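Long-range contacts in putative ABC transporter subunit, substrate-binding component (Rhodopseudomonas palustris, PDB 4EVQ), which binds 4-hydroxybenzoate and, as a solute-binding component, probably delivers such lignin-derived aromatic acids to an ABC transporter for uptake: residues A[259-264]-A[343-348]; A[290-295]-A[328-333]; A[297-302]-A[324-329]. All blocks are in the same frame, centred on the assembly; numbering follows the deposited sequence. Where two conformers were deposited one is given.

Contact 1: residues A[259-264]-A[343-348]; sequences VLHYVS and QNFYLR
Leu260 packs against the flat end of Arg348: CD2 of Leu260 stands over one face of the guanidinium, displaced toward its rim and 3.3 Å from Arg348 NH1. A bend at chi3 (-51°) carries the guanidinium over the leucine, and NH1 of Arg348 also gives a weak bond to Tyr262 O at 3.0 Å. Outside the contact, NE reaches Thr258 OG1 and NH2 forms a salt bridge with Asp243, so the group is gripped from several directions. Val263 slides past the arginine shaft, and its CG2 meets Tyr346 CB at 3.8 Å. The Tyr346 ring turns its edge to the loop, CE2 lying 3.5 Å from His261 O, while its hydroxyl bonds to Arg330 O. His261 and Phe345 lie side by side and point the same way, ring planes 71° apart, with His261 ND1 3.8 Å from Phe345 CE1. Across His261 runs the amide of Gln343, held by a bond from NE2 to Ser132 O; its CD is 3.4 Å from His261 CB. His261 NE2 bonds to Gln292, whereas buried ND1 has no polar partner. Backbone bonds Leu260 N to Tyr346 O (3.0 Å) and Tyr346 N to Leu260 O (2.8 Å) pair the strands, and beyond them one water bridges His261 O and Asn344 O. Here the last parallel strand of the sheet receives an antiparallel neighbour, in one lobe of a leucine-binding-type periplasmic binding protein.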
ATOM      1  N   VAL A 259       2.751  12.191  -1.387  1.00  8.40           N
ATOM      2  CA  VAL A 259       3.222  11.805  -0.063  1.00  7.83           C
ATOM      3  C   VAL A 259       3.188  10.283   0.033  1.00  7.72           C
ATOM      4  O   VAL A 259       2.185   9.660  -0.338  1.00  7.62           O
ATOM      5  CB  VAL A 259       2.384  12.469   1.027  1.00  7.65           C
ATOM      6  CG1 VAL A 259       2.694  11.879   2.383  1.00  9.99           C
ATOM      7  CG2 VAL A 259       2.617  13.992   1.038  1.00  9.69           C
ATOM      8  N   LEU A 260       4.275   9.686   0.503  1.00  7.39           N
ATOM      9  CA  LEU A 260       4.330   8.230   0.623  1.00  6.58           C
ATOM     10  C   LEU A 260       5.367   7.870   1.674  1.00  7.31           C
ATOM     11  O   LEU A 260       6.342   8.570   1.884  1.00  7.86           O
ATOM     12  CB  LEU A 260       4.715   7.565  -0.731  1.00  7.51           C
ATOM     13  CG  LEU A 260       4.369   6.082  -0.884  1.00  7.48           C
ATOM     14  CD1 LEU A 260       2.869   5.844  -0.863  1.00  8.11           C
ATOM     15  CD2 LEU A 260       4.996   5.580  -2.205  1.00  8.03           C
ATOM     16  N   HIS A 261       5.177   6.680   2.218  1.00  7.15           N
ATOM     17  CA  HIS A 261       6.075   6.044   3.176  1.00  7.51           C
ATOM     18  C   HIS A 261       7.332   5.428   2.575  1.00  7.09           C
ATOM     19  O   HIS A 261       8.113   4.817   3.277  1.00  8.51           O
ATOM     20  CB  HIS A 261       5.280   5.053   4.021  1.00  7.22           C
ATOM     21  CG  HIS A 261       4.475   4.099   3.219  1.00  7.39           C
ATOM     22  ND1 HIS A 261       3.387   4.520   2.483  1.00  8.28           N
ATOM     23  CD2 HIS A 261       4.553   2.760   3.070  1.00  8.00           C
ATOM     24  CE1 HIS A 261       2.861   3.479   1.870  1.00  6.66           C
ATOM     25  NE2 HIS A 261       3.538   2.400   2.215  1.00  7.45           N
ATOM     26  N   TYR A 262       7.536   5.577   1.280  1.00  6.86           N
ATOM     27  CA  TYR A 262       8.761   5.110   0.619  1.00  7.13           C
ATOM     28  C   TYR A 262       9.153   6.076  -0.486  1.00  7.90           C
ATOM     29  O   TYR A 262       8.290   6.661  -1.118  1.00  9.24           O
ATOM     30  CB  TYR A 262       8.557   3.703   0.008  1.00  7.53           C
ATOM     31  CG  TYR A 262       9.784   3.173  -0.656  1.00  7.53           C
ATOM     32  CD1 TYR A 262      10.916   2.802   0.077  1.00  8.35           C
ATOM     33  CD2 TYR A 262       9.816   3.006  -2.046  1.00  7.42           C
ATOM     34  CE1 TYR A 262      12.045   2.358  -0.547  1.00  8.78           C
ATOM     35  CE2 TYR A 262      10.960   2.537  -2.673  1.00  8.36           C
ATOM     36  CZ  TYR A 262      12.064   2.194  -1.914  1.00  9.47           C
ATOM     37  OH  TYR A 262      13.187   1.732  -2.570  1.00 10.98           O
ATOM     38  N   VAL A 263      10.456   6.252  -0.673  1.00  8.49           N
ATOM     39  CA  VAL A 263      11.002   6.956  -1.833  1.00 10.68           C
ATOM     40  C   VAL A 263      12.229   6.162  -2.242  1.00 10.22           C
ATOM     41  O   VAL A 263      12.977   5.713  -1.388  1.00 10.74           O
ATOM     42  CB  VAL A 263      11.507   8.376  -1.514  1.00 15.05           C
ATOM     43  CG1 VAL A 263      11.528   9.220  -2.810  1.00 14.39           C
ATOM     44  CG2 VAL A 263      10.787   9.025  -0.473  1.00 18.36           C
ATOM     45  N   SER A 264      12.458   5.969  -3.544  1.00 11.61           N
ATOM     46  CA  SER A 264      13.494   5.015  -3.922  1.00 14.20           C
ATOM     47  C   SER A 264      14.874   5.496  -3.600  1.00 15.10           C
ATOM     48  O   SER A 264      15.754   4.659  -3.483  1.00 16.12           O
ATOM     49  CB  SER A 264      13.400   4.572  -5.375  1.00 18.86           C
ATOM     50  OG  SER A 264      13.497   5.674  -6.163  1.00 21.80           O
ATOM     51  N   GLN A 343       5.598   4.777  10.834  1.00  9.54           N
ATOM     52  CA  GLN A 343       6.620   5.067   9.865  1.00  9.37           C
ATOM     53  C   GLN A 343       6.518   6.512   9.380  1.00  9.33           C
ATOM     54  O   GLN A 343       5.459   7.115   9.451  1.00  9.35           O
ATOM     55  CB  GLN A 343       6.469   4.098   8.683  1.00 10.39           C
ATOM     56  CG  GLN A 343       5.194   4.384   7.876  1.00 10.42           C
ATOM     57  CD  GLN A 343       4.843   3.272   6.901  1.00 10.01           C
ATOM     58  OE1 GLN A 343       5.719   2.583   6.417  1.00  9.72           O
ATOM     59  NE2 GLN A 343       3.578   3.105   6.658  1.00 10.28           N
ATOM     60  N   ASN A 344       7.609   7.014   8.850  1.00 10.42           N
ATOM     61  CA  ASN A 344       7.617   8.344   8.248  1.00 10.19           C
ATOM     62  C   ASN A 344       6.767   8.338   6.974  1.00  9.76           C
ATOM     63  O   ASN A 344       6.697   7.326   6.248  1.00  9.64           O
ATOM     64  CB  ASN A 344       9.047   8.760   7.870  1.00 11.64           C
ATOM     65  CG  ASN A 344       9.926   9.112   9.058  1.00 12.60           C
ATOM     66  OD1 ASN A 344       9.471   9.446  10.129  1.00 13.65           O
ATOM     67  ND2 ASN A 344      11.217   9.164   8.793  1.00 16.90           N
ATOM     68  N   PHE A 345       6.212   9.500   6.679  1.00  9.23           N
ATOM     69  CA  PHE A 345       5.704   9.808   5.344  1.00  9.38           C
ATOM     70  C   PHE A 345       6.528  10.934   4.765  1.00 10.14           C
ATOM     71  O   PHE A 345       6.740  11.954   5.403  1.00 11.52           O
ATOM     72  CB  PHE A 345       4.215  10.162   5.364  1.00  9.88           C
ATOM     73  CG  PHE A 345       3.324   9.005   5.695  1.00  9.92           C
ATOM     74  CD1 PHE A 345       2.877   8.144   4.695  1.00 10.35           C
ATOM     75  CD2 PHE A 345       2.954   8.751   6.996  1.00 11.79           C
ATOM     76  CE1 PHE A 345       2.082   7.032   4.981  1.00 11.07           C
ATOM     77  CE2 PHE A 345       2.156   7.649   7.268  1.00 13.16           C
ATOM     78  CZ  PHE A 345       1.695   6.811   6.249  1.00 11.95           C
ATOM     79  N   TYR A 346       7.003  10.741   3.552  0.51  9.94           N
ATOM     80  CA  TYR A 346       7.844  11.710   2.863  0.51  9.21           C
ATOM     81  C   TYR A 346       7.077  12.475   1.788  0.51  8.96           C
ATOM     82  O   TYR A 346       6.247  11.900   1.080  0.51  9.03           O
ATOM     83  CB  TYR A 346       9.021  10.971   2.205  0.51  9.70           C
ATOM     84  CG  TYR A 346       9.718   9.959   3.129  0.51 10.46           C
ATOM     85  CD1 TYR A 346      10.662  10.363   4.063  0.51 11.18           C
ATOM     86  CD2 TYR A 346       9.440   8.599   3.053  0.51 10.75           C
ATOM     87  CE1 TYR A 346      11.291   9.444   4.896  0.51 11.13           C
ATOM     88  CE2 TYR A 346      10.061   7.674   3.891  0.51 10.35           C
ATOM     89  CZ  TYR A 346      10.998   8.109   4.805  0.51 11.88           C
ATOM     90  OH  TYR A 346      11.654   7.227   5.662  0.51 13.69           O
ATOM     91  N   LEU A 347       7.370  13.768   1.673  1.00  9.29           N
ATOM     92  CA  LEU A 347       6.932  14.570   0.561  1.00  9.22           C
ATOM     93  C   LEU A 347       7.845  14.261  -0.602  1.00  9.57           C
ATOM     94  O   LEU A 347       9.052  14.177  -0.425  1.00 10.02           O
ATOM     95  CB  LEU A 347       7.002  16.063   0.929  1.00 11.58           C
ATOM     96  CG  LEU A 347       6.612  17.044  -0.183  1.00 12.99           C
ATOM     97  CD1 LEU A 347       5.119  16.918  -0.498  1.00 13.98           C
ATOM     98  CD2 LEU A 347       6.986  18.481   0.260  1.00 14.95           C
ATOM     99  N   ARG A 348       7.266  14.079  -1.780  1.00  9.46           N
ATOM    100  CA  ARG A 348       8.021  13.691  -2.962  1.00  9.47           C
ATOM    101  C   ARG A 348       7.576  14.505  -4.165  1.00 10.16           C
ATOM    102  O   ARG A 348       6.455  14.978  -4.210  1.00  9.64           O
ATOM    103  CB  ARG A 348       7.795  12.217  -3.309  1.00 10.13           C
ATOM    104  CG  ARG A 348       7.802  11.312  -2.073  1.00  9.57           C
ATOM    105  CD  ARG A 348       7.637   9.860  -2.375  1.00 11.05           C
ATOM    106  NE  ARG A 348       6.499   9.585  -3.240  1.00 10.24           N
ATOM    107  CZ  ARG A 348       6.356   8.471  -3.951  1.00  9.08           C
ATOM    108  NH1 ARG A 348       7.224   7.490  -3.815  1.00 10.05           N
ATOM    109  NH2 ARG A 348       5.372   8.353  -4.800  1.00  9.66           N
TER
HETATM  110  O   HOH W   1       8.492   5.213   6.037  1.00 11.07           O

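Contact 2: residues A[290-295]-A[328-333]; sequences AVQGWD and SPRGPF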
ATOM      1  N   ALA A 290       6.603  -3.439  -3.956  1.00  7.17           N
ATOM      2  CA  ALA A 290       7.698  -4.381  -3.740  1.00  7.93           C
ATOM      3  C   ALA A 290       8.287  -4.282  -2.344  1.00  7.37           C
ATOM      4  O   ALA A 290       8.579  -5.319  -1.725  1.00  8.04           O
ATOM      5  CB  ALA A 290       8.768  -4.177  -4.771  1.00  9.30           C
ATOM      6  N   VAL A 291       8.437  -3.075  -1.805  1.00  7.27           N
ATOM      7  CA  VAL A 291       8.923  -2.904  -0.457  1.00  7.48           C
ATOM      8  C   VAL A 291       7.991  -3.559   0.526  1.00  7.16           C
ATOM      9  O   VAL A 291       8.439  -4.208   1.498  1.00  8.16           O
ATOM     10  CB  VAL A 291       9.051  -1.415  -0.124  1.00  8.20           C
ATOM     11  CG1 VAL A 291       9.382  -1.186   1.341  1.00  9.19           C
ATOM     12  CG2 VAL A 291      10.123  -0.749  -0.975  1.00  9.11           C
ATOM     13  N   GLN A 292       6.692  -3.369   0.371  1.00  6.54           N
ATOM     14  CA  GLN A 292       5.708  -3.916   1.266  1.00  7.00           C
ATOM     15  C   GLN A 292       5.726  -5.443   1.248  1.00  7.89           C
ATOM     16  O   GLN A 292       5.536  -6.071   2.296  1.00  8.93           O
ATOM     17  CB  GLN A 292       4.308  -3.363   0.954  1.00  7.62           C
ATOM     18  CG  GLN A 292       4.204  -1.874   1.279  1.00  7.12           C
ATOM     19  CD  GLN A 292       2.991  -1.160   0.705  1.00  7.14           C
ATOM     20  OE1 GLN A 292       2.771  -0.008   1.010  1.00  6.87           O
ATOM     21  NE2 GLN A 292       2.207  -1.842  -0.116  1.00  6.86           N
ATOM     22  N   GLY A 293       5.970  -6.047   0.109  1.00  7.89           N
ATOM     23  CA  GLY A 293       6.121  -7.501   0.004  1.00  7.49           C
ATOM     24  C   GLY A 293       7.388  -7.983   0.651  1.00  8.04           C
ATOM     25  O   GLY A 293       7.391  -8.995   1.375  1.00  8.30           O
ATOM     26  N   TRP A 294       8.481  -7.318   0.393  1.00  8.56           N
ATOM     27  CA  TRP A 294       9.734  -7.636   1.051  1.00  9.34           C
ATOM     28  C   TRP A 294       9.592  -7.609   2.561  1.00  9.84           C
ATOM     29  O   TRP A 294      10.073  -8.521   3.282  1.00  9.99           O
ATOM     30  CB  TRP A 294      10.757  -6.608   0.588  1.00  9.44           C
ATOM     31  CG  TRP A 294      12.128  -6.655   1.217  1.00  9.46           C
ATOM     32  CD1 TRP A 294      12.537  -5.941   2.304  1.00 10.71           C
ATOM     33  CD2 TRP A 294      13.297  -7.331   0.720  1.00 11.38           C
ATOM     34  NE1 TRP A 294      13.865  -6.162   2.531  1.00 11.22           N
ATOM     35  CE2 TRP A 294      14.369  -6.999   1.576  1.00 12.29           C
ATOM     36  CE3 TRP A 294      13.533  -8.196  -0.342  1.00 11.44           C
ATOM     37  CZ2 TRP A 294      15.666  -7.513   1.411  1.00 13.04           C
ATOM     38  CZ3 TRP A 294      14.834  -8.668  -0.537  1.00 12.18           C
ATOM     39  CH2 TRP A 294      15.880  -8.327   0.331  1.00 13.31           C
ATOM     40  N   ASP A 295       8.944  -6.590   3.083  1.00  8.98           N
ATOM     41  CA  ASP A 295       8.790  -6.476   4.517  1.00  9.92           C
ATOM     42  C   ASP A 295       7.799  -7.455   5.092  1.00 10.28           C
ATOM     43  O   ASP A 295       7.922  -7.822   6.282  1.00 10.34           O
ATOM     44  CB  ASP A 295       8.430  -5.045   4.922  1.00  8.96           C
ATOM     45  CG  ASP A 295       9.608  -4.084   4.754  1.00 10.32           C
ATOM     46  OD1 ASP A 295      10.783  -4.523   4.848  1.00 11.02           O
ATOM     47  OD2 ASP A 295       9.372  -2.865   4.567  1.00  9.93           O
ATOM     48  N   SER A 328      13.787  -1.842   7.391  1.00 15.78           N
ATOM     49  CA  SER A 328      13.104  -1.897   6.110  1.00 13.73           C
ATOM     50  C   SER A 328      13.845  -1.011   5.126  1.00 11.84           C
ATOM     51  O   SER A 328      14.475  -0.059   5.530  1.00 14.66           O
ATOM     52  CB  SER A 328      11.682  -1.353   6.305  1.00 11.92           C
ATOM     53  OG  SER A 328      11.042  -1.077   5.037  1.00 10.98           O
ATOM     54  N   PRO A 329      13.653  -1.224   3.820  1.00 11.72           N
ATOM     55  CA  PRO A 329      14.050  -0.234   2.836  1.00 10.78           C
ATOM     56  C   PRO A 329      13.503   1.162   3.176  1.00 10.61           C
ATOM     57  O   PRO A 329      14.104   2.170   2.807  1.00 11.74           O
ATOM     58  CB  PRO A 329      13.485  -0.813   1.521  1.00 10.53           C
ATOM     59  CG  PRO A 329      13.605  -2.286   1.724  1.00 11.41           C
ATOM     60  CD  PRO A 329      13.154  -2.449   3.184  1.00 11.35           C
ATOM     61  N   ARG A 330      12.386   1.264   3.889  0.50 10.85           N
ATOM     62  CA  ARG A 330      11.848   2.575   4.322  0.50 11.82           C
ATOM     63  C   ARG A 330      12.709   3.251   5.375  0.50 13.55           C
ATOM     64  O   ARG A 330      12.950   4.458   5.485  0.50 13.96           O
ATOM     65  CB  ARG A 330      10.471   2.331   4.921  0.50  9.64           C
ATOM     66  CG  ARG A 330       9.529   1.972   3.790  0.50  6.10           C
ATOM     67  CD  ARG A 330       8.126   1.605   4.239  0.50  7.32           C
ATOM     68  NE  ARG A 330       8.041   0.173   4.528  0.50  7.29           N
ATOM     69  CZ  ARG A 330       6.922  -0.470   4.829  0.50  9.03           C
ATOM     70  NH1 ARG A 330       5.784   0.184   4.949  0.50  8.47           N
ATOM     71  NH2 ARG A 330       6.951  -1.788   4.968  0.50 10.09           N
ATOM     72  N   GLY A 331      13.139   2.422   6.241  1.00 16.81           N
ATOM     73  CA  GLY A 331      13.662   2.925   7.520  1.00 19.76           C
ATOM     74  C   GLY A 331      13.404   1.869   8.587  1.00 19.83           C
ATOM     75  O   GLY A 331      13.086   0.732   8.236  1.00 19.10           O
ATOM     76  N   PRO A 332      13.531   2.210   9.897  1.00 22.00           N
ATOM     77  CA  PRO A 332      13.165   1.215  10.907  1.00 21.48           C
ATOM     78  C   PRO A 332      11.682   0.858  10.822  1.00 21.59           C
ATOM     79  O   PRO A 332      10.837   1.729  10.717  1.00 20.69           O
ATOM     80  CB  PRO A 332      13.473   1.925  12.238  1.00 23.89           C
ATOM     81  CG  PRO A 332      14.470   2.989  11.907  1.00 25.86           C
ATOM     82  CD  PRO A 332      14.109   3.428  10.514  1.00 24.96           C
ATOM     83  N   PHE A 333      11.392  -0.428  10.838  1.00 18.60           N
ATOM     84  CA  PHE A 333      10.032  -0.861  10.745  1.00 17.81           C
ATOM     85  C   PHE A 333       9.585  -1.222  12.140  1.00 15.50           C
ATOM     86  O   PHE A 333      10.270  -1.935  12.845  1.00 17.44           O
ATOM     87  CB  PHE A 333       9.923  -2.061   9.821  1.00 18.56           C
ATOM     88  CG  PHE A 333       8.500  -2.522   9.594  1.00 17.62           C
ATOM     89  CD1 PHE A 333       7.950  -3.438  10.466  1.00 17.58           C
ATOM     90  CD2 PHE A 333       7.731  -2.065   8.530  1.00 18.13           C
ATOM     91  CE1 PHE A 333       6.663  -3.887  10.316  1.00 16.34           C
ATOM     92  CE2 PHE A 333       6.423  -2.494   8.372  1.00 16.25           C
ATOM     93  CZ  PHE A 333       5.891  -3.437   9.253  1.00 15.44           C
TER
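Asp295 OD2 collects donors from two side chains of the opposing turn. Arg330 NH2 approaches it at 2.7 Å along a nearly straight line, meeting the anti lone pair of OD2. Carboxylate and guanidinium are almost coplanar, their planes 11° apart, and this salt bridge is supplemented by a weak bond of 3.3 Å from Arg330 NE to the same Asp295 OD2. A fold at chi3 of Arg330 (-88°) turns the guanidinium out of the line of its aliphatic shaft and presents these two nitrogens to the helix. The third donor is Ser328 OG, very short at 2.5 Å from Asp295 OD2. Val291 turns CG1 away from its own backbone N (chi1 172°), which brings that methyl to 3.7 Å from Arg330 NE, and Gln292 CG sits over one guanidinium face. Helix 288-306 thereby holds the tip of a beta-hairpin whose two-residue turn, Pro329-Arg330, joins strands 325-328 and 331-334. Ser328 OG also accepts from Arg330 N at 2.9 Å, an ST turn that holds the hydroxyl in place for Asp295, and Gly331 takes backbone angles that call for glycine. Pro329 fills the other flank: its CD is 3.7 Å from Trp294 CD1, and its CB is 4.1 Å from Val291 CG1. Trp294 NE1 is engaged by Glu270, Asp295 OD1 by Gln298, and Arg330 NH2 has a second acceptor in Thr131 O.

Contact 3: residues A[297-302]-A[324-329]; sequences GQLLDA and ASFASP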
ATOM      1  N   GLY A 297       7.867 -10.427   4.046  1.00 10.26           N
ATOM      2  CA  GLY A 297       8.850 -11.503   4.201  1.00 10.62           C
ATOM      3  C   GLY A 297       9.661 -11.313   5.453  1.00 10.81           C
ATOM      4  O   GLY A 297       9.813 -12.282   6.218  1.00 12.41           O
ATOM      5  N   GLN A 298      10.157 -10.118   5.735  1.00 11.51           N
ATOM      6  CA  GLN A 298      10.901  -9.921   6.981  1.00 12.57           C
ATOM      7  C   GLN A 298      10.057 -10.154   8.228  1.00 12.22           C
ATOM      8  O   GLN A 298      10.546 -10.706   9.255  1.00 13.04           O
ATOM      9  CB  GLN A 298      11.481  -8.514   7.033  1.00 13.38           C
ATOM     10  CG  GLN A 298      12.383  -8.140   5.878  1.00 14.16           C
ATOM     11  CD  GLN A 298      13.375  -7.071   6.299  1.00 15.27           C
ATOM     12  OE1 GLN A 298      14.392  -7.359   6.950  1.00 17.74           O
ATOM     13  NE2 GLN A 298      13.111  -5.841   5.919  1.00 15.37           N
ATOM     14  N   LEU A 299       8.809  -9.726   8.217  1.00 11.34           N
ATOM     15  CA  LEU A 299       7.948  -9.893   9.365  1.00 10.84           C
ATOM     16  C   LEU A 299       7.660 -11.379   9.588  1.00 11.99           C
ATOM     17  O   LEU A 299       7.714 -11.877  10.736  1.00 13.66           O
ATOM     18  CB  LEU A 299       6.655  -9.117   9.132  1.00 11.75           C
ATOM     19  CG  LEU A 299       5.690  -9.089  10.309  1.00 12.54           C
ATOM     20  CD1 LEU A 299       6.321  -8.417  11.542  1.00 13.43           C
ATOM     21  CD2 LEU A 299       4.368  -8.426   9.934  1.00 13.51           C
ATOM     22  N   LEU A 300       7.337 -12.112   8.527  1.00 11.50           N
ATOM     23  CA  LEU A 300       7.127 -13.537   8.649  1.00 12.09           C
ATOM     24  C   LEU A 300       8.371 -14.211   9.119  1.00 13.51           C
ATOM     25  O   LEU A 300       8.280 -15.123   9.977  1.00 14.43           O
ATOM     26  CB  LEU A 300       6.659 -14.105   7.304  1.00 13.27           C
ATOM     27  CG  LEU A 300       6.323 -15.609   7.332  1.00 15.20           C
ATOM     28  CD1 LEU A 300       5.295 -15.924   8.406  1.00 16.34           C
ATOM     29  CD2 LEU A 300       5.822 -16.063   5.973  1.00 15.92           C
ATOM     30  N   ASP A 301       9.541 -13.855   8.623  1.00 13.91           N
ATOM     31  CA  ASP A 301      10.785 -14.459   9.080  1.00 15.76           C
ATOM     32  C   ASP A 301      10.941 -14.279  10.578  1.00 15.69           C
ATOM     33  O   ASP A 301      11.360 -15.221  11.272  1.00 15.57           O
ATOM     34  CB  ASP A 301      11.958 -13.776   8.328  1.00 17.00           C
ATOM     35  CG  ASP A 301      13.231 -14.627   8.251  1.00 22.22           C
ATOM     36  OD1 ASP A 301      13.214 -15.813   8.539  1.00 23.55           O
ATOM     37  OD2 ASP A 301      14.247 -14.061   7.797  1.00 24.78           O
ATOM     38  N   ALA A 302      10.622 -13.112  11.105  1.00 16.64           N
ATOM     39  CA  ALA A 302      10.737 -12.850  12.527  1.00 17.05           C
ATOM     40  C   ALA A 302       9.837 -13.802  13.303  1.00 16.65           C
ATOM     41  O   ALA A 302      10.236 -14.360  14.368  1.00 17.70           O
ATOM     42  CB  ALA A 302      10.392 -11.414  12.836  1.00 18.01           C
ATOM     43  N   ALA A 324       7.877  -7.382  16.520  1.00 20.46           N
ATOM     44  CA  ALA A 324       9.022  -7.337  15.635  1.00 21.67           C
ATOM     45  C   ALA A 324       9.473  -5.915  15.307  1.00 23.43           C
ATOM     46  O   ALA A 324       8.675  -4.966  15.220  1.00 24.23           O
ATOM     47  CB  ALA A 324       8.746  -8.113  14.366  1.00 22.62           C
ATOM     48  N   SER A 325      10.769  -5.772  15.127  1.00 25.25           N
ATOM     49  CA  SER A 325      11.282  -4.577  14.489  1.00 27.20           C
ATOM     50  C   SER A 325      12.571  -4.962  13.759  1.00 26.65           C
ATOM     51  O   SER A 325      13.354  -5.829  14.176  1.00 28.21           O
ATOM     52  CB  SER A 325      11.459  -3.435  15.475  1.00 30.89           C
ATOM     53  OG  SER A 325      12.416  -3.829  16.405  1.00 32.41           O
ATOM     54  N   PHE A 326      12.733  -4.344  12.614  1.00 24.90           N
ATOM     55  CA  PHE A 326      13.812  -4.686  11.710  1.00 22.79           C
ATOM     56  C   PHE A 326      13.987  -3.489  10.803  1.00 22.66           C
ATOM     57  O   PHE A 326      13.162  -2.556  10.757  1.00 21.47           O
ATOM     58  CB  PHE A 326      13.517  -5.973  10.903  1.00 21.30           C
ATOM     59  CG  PHE A 326      12.155  -6.002  10.259  1.00 18.70           C
ATOM     60  CD1 PHE A 326      11.901  -5.316   9.097  1.00 17.85           C
ATOM     61  CD2 PHE A 326      11.121  -6.711  10.850  1.00 18.75           C
ATOM     62  CE1 PHE A 326      10.614  -5.350   8.513  1.00 17.14           C
ATOM     63  CE2 PHE A 326       9.865  -6.729  10.298  1.00 18.00           C
ATOM     64  CZ  PHE A 326       9.612  -6.055   9.111  1.00 17.66           C
ATOM     65  N   ALA A 327      15.095  -3.491  10.098  1.00 21.35           N
ATOM     66  CA  ALA A 327      15.322  -2.447   9.125  1.00 20.33           C
ATOM     67  C   ALA A 327      14.594  -2.797   7.832  1.00 17.46           C
ATOM     68  O   ALA A 327      14.753  -3.880   7.246  1.00 19.09           O
ATOM     69  CB  ALA A 327      16.757  -2.292   8.886  1.00 21.64           C
ATOM     70  N   SER A 328      13.787  -1.842   7.391  1.00 15.78           N
ATOM     71  CA  SER A 328      13.104  -1.897   6.110  1.00 13.73           C
ATOM     72  C   SER A 328      13.845  -1.011   5.126  1.00 11.84           C
ATOM     73  O   SER A 328      14.475  -0.059   5.530  1.00 14.66           O
ATOM     74  CB  SER A 328      11.682  -1.353   6.305  1.00 11.92           C
ATOM     75  OG  SER A 328      11.042  -1.077   5.037  1.00 10.98           O
ATOM     76  N   PRO A 329      13.653  -1.224   3.820  1.00 11.72           N
ATOM     77  CA  PRO A 329      14.050  -0.234   2.836  1.00 10.78           C
ATOM     78  C   PRO A 329      13.503   1.162   3.176  1.00 10.61           C
ATOM     79  O   PRO A 329      14.104   2.170   2.807  1.00 11.74           O
ATOM     80  CB  PRO A 329      13.485  -0.813   1.521  1.00 10.53           C
ATOM     81  CG  PRO A 329      13.605  -2.286   1.724  1.00 11.41           C
ATOM     82  CD  PRO A 329      13.154  -2.449   3.184  1.00 11.35           C
TER
HETATM   83  O   HOH W   2      16.683  -6.104   7.071  1.00 38.04           O
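Gln298 sets its CB over one face of the Phe326 ring, 3.7 Å from the ring centroid, in a CH-pi contact. A chi1 of 49° places the ring of Phe326 against the helix, where CE2 settles 3.8 Å from Leu299 N. Beside this bulge Leu299 CD1 noses into the corner formed by Ala324 CB (3.7 Å) and Phe326 CE2 (4.1 Å). The small methyls of Ala302 and Ala324 close the far end, CB to CB at 4.0 Å. The helix segment 297-302 and strand 325-328 run roughly antiparallel (154°), one side of the two-stranded hairpin lying on helix 288-306, and on the side of the Phe326 ring opposite to Gln298 CB lies the ring of Phe333, nearly parallel to it and displaced. The rest of Gln298 continues past the ring rim, and its NE2 donates to Ala327 O at 2.9 Å with an angle of 159°. That same nitrogen also reaches Asp295 OD1. An alanine here would keep the CB over the ring but would probably leave Ala327 O and Asp295 OD1 without their shared amide donor and the CD1 side of the Phe326 ring less covered.

Contacts 2 and 3 are neighbouring turns of helix 288-306 against one hairpin, with centres 8 Å apart and Ser328 and Pro329 in common; the bond from Phe333 N to Phe326 O (2.8 Å) ties the two hairpin strands together. Contact 1, in the seven-stranded sheet, is 12 Å from contact 2 and 19 Å from contact 3, centre to centre. It is probably bonded to contact 2 by His261 NE2 to Gln292 OE1 (2.8 Å) and Tyr346 OH to Arg330 O (3.1 Å). The bound 4-hydroxybenzoate lies close to this junction, about 8 Å from the Leu260 side chain and about 7 Å from that of Gln292.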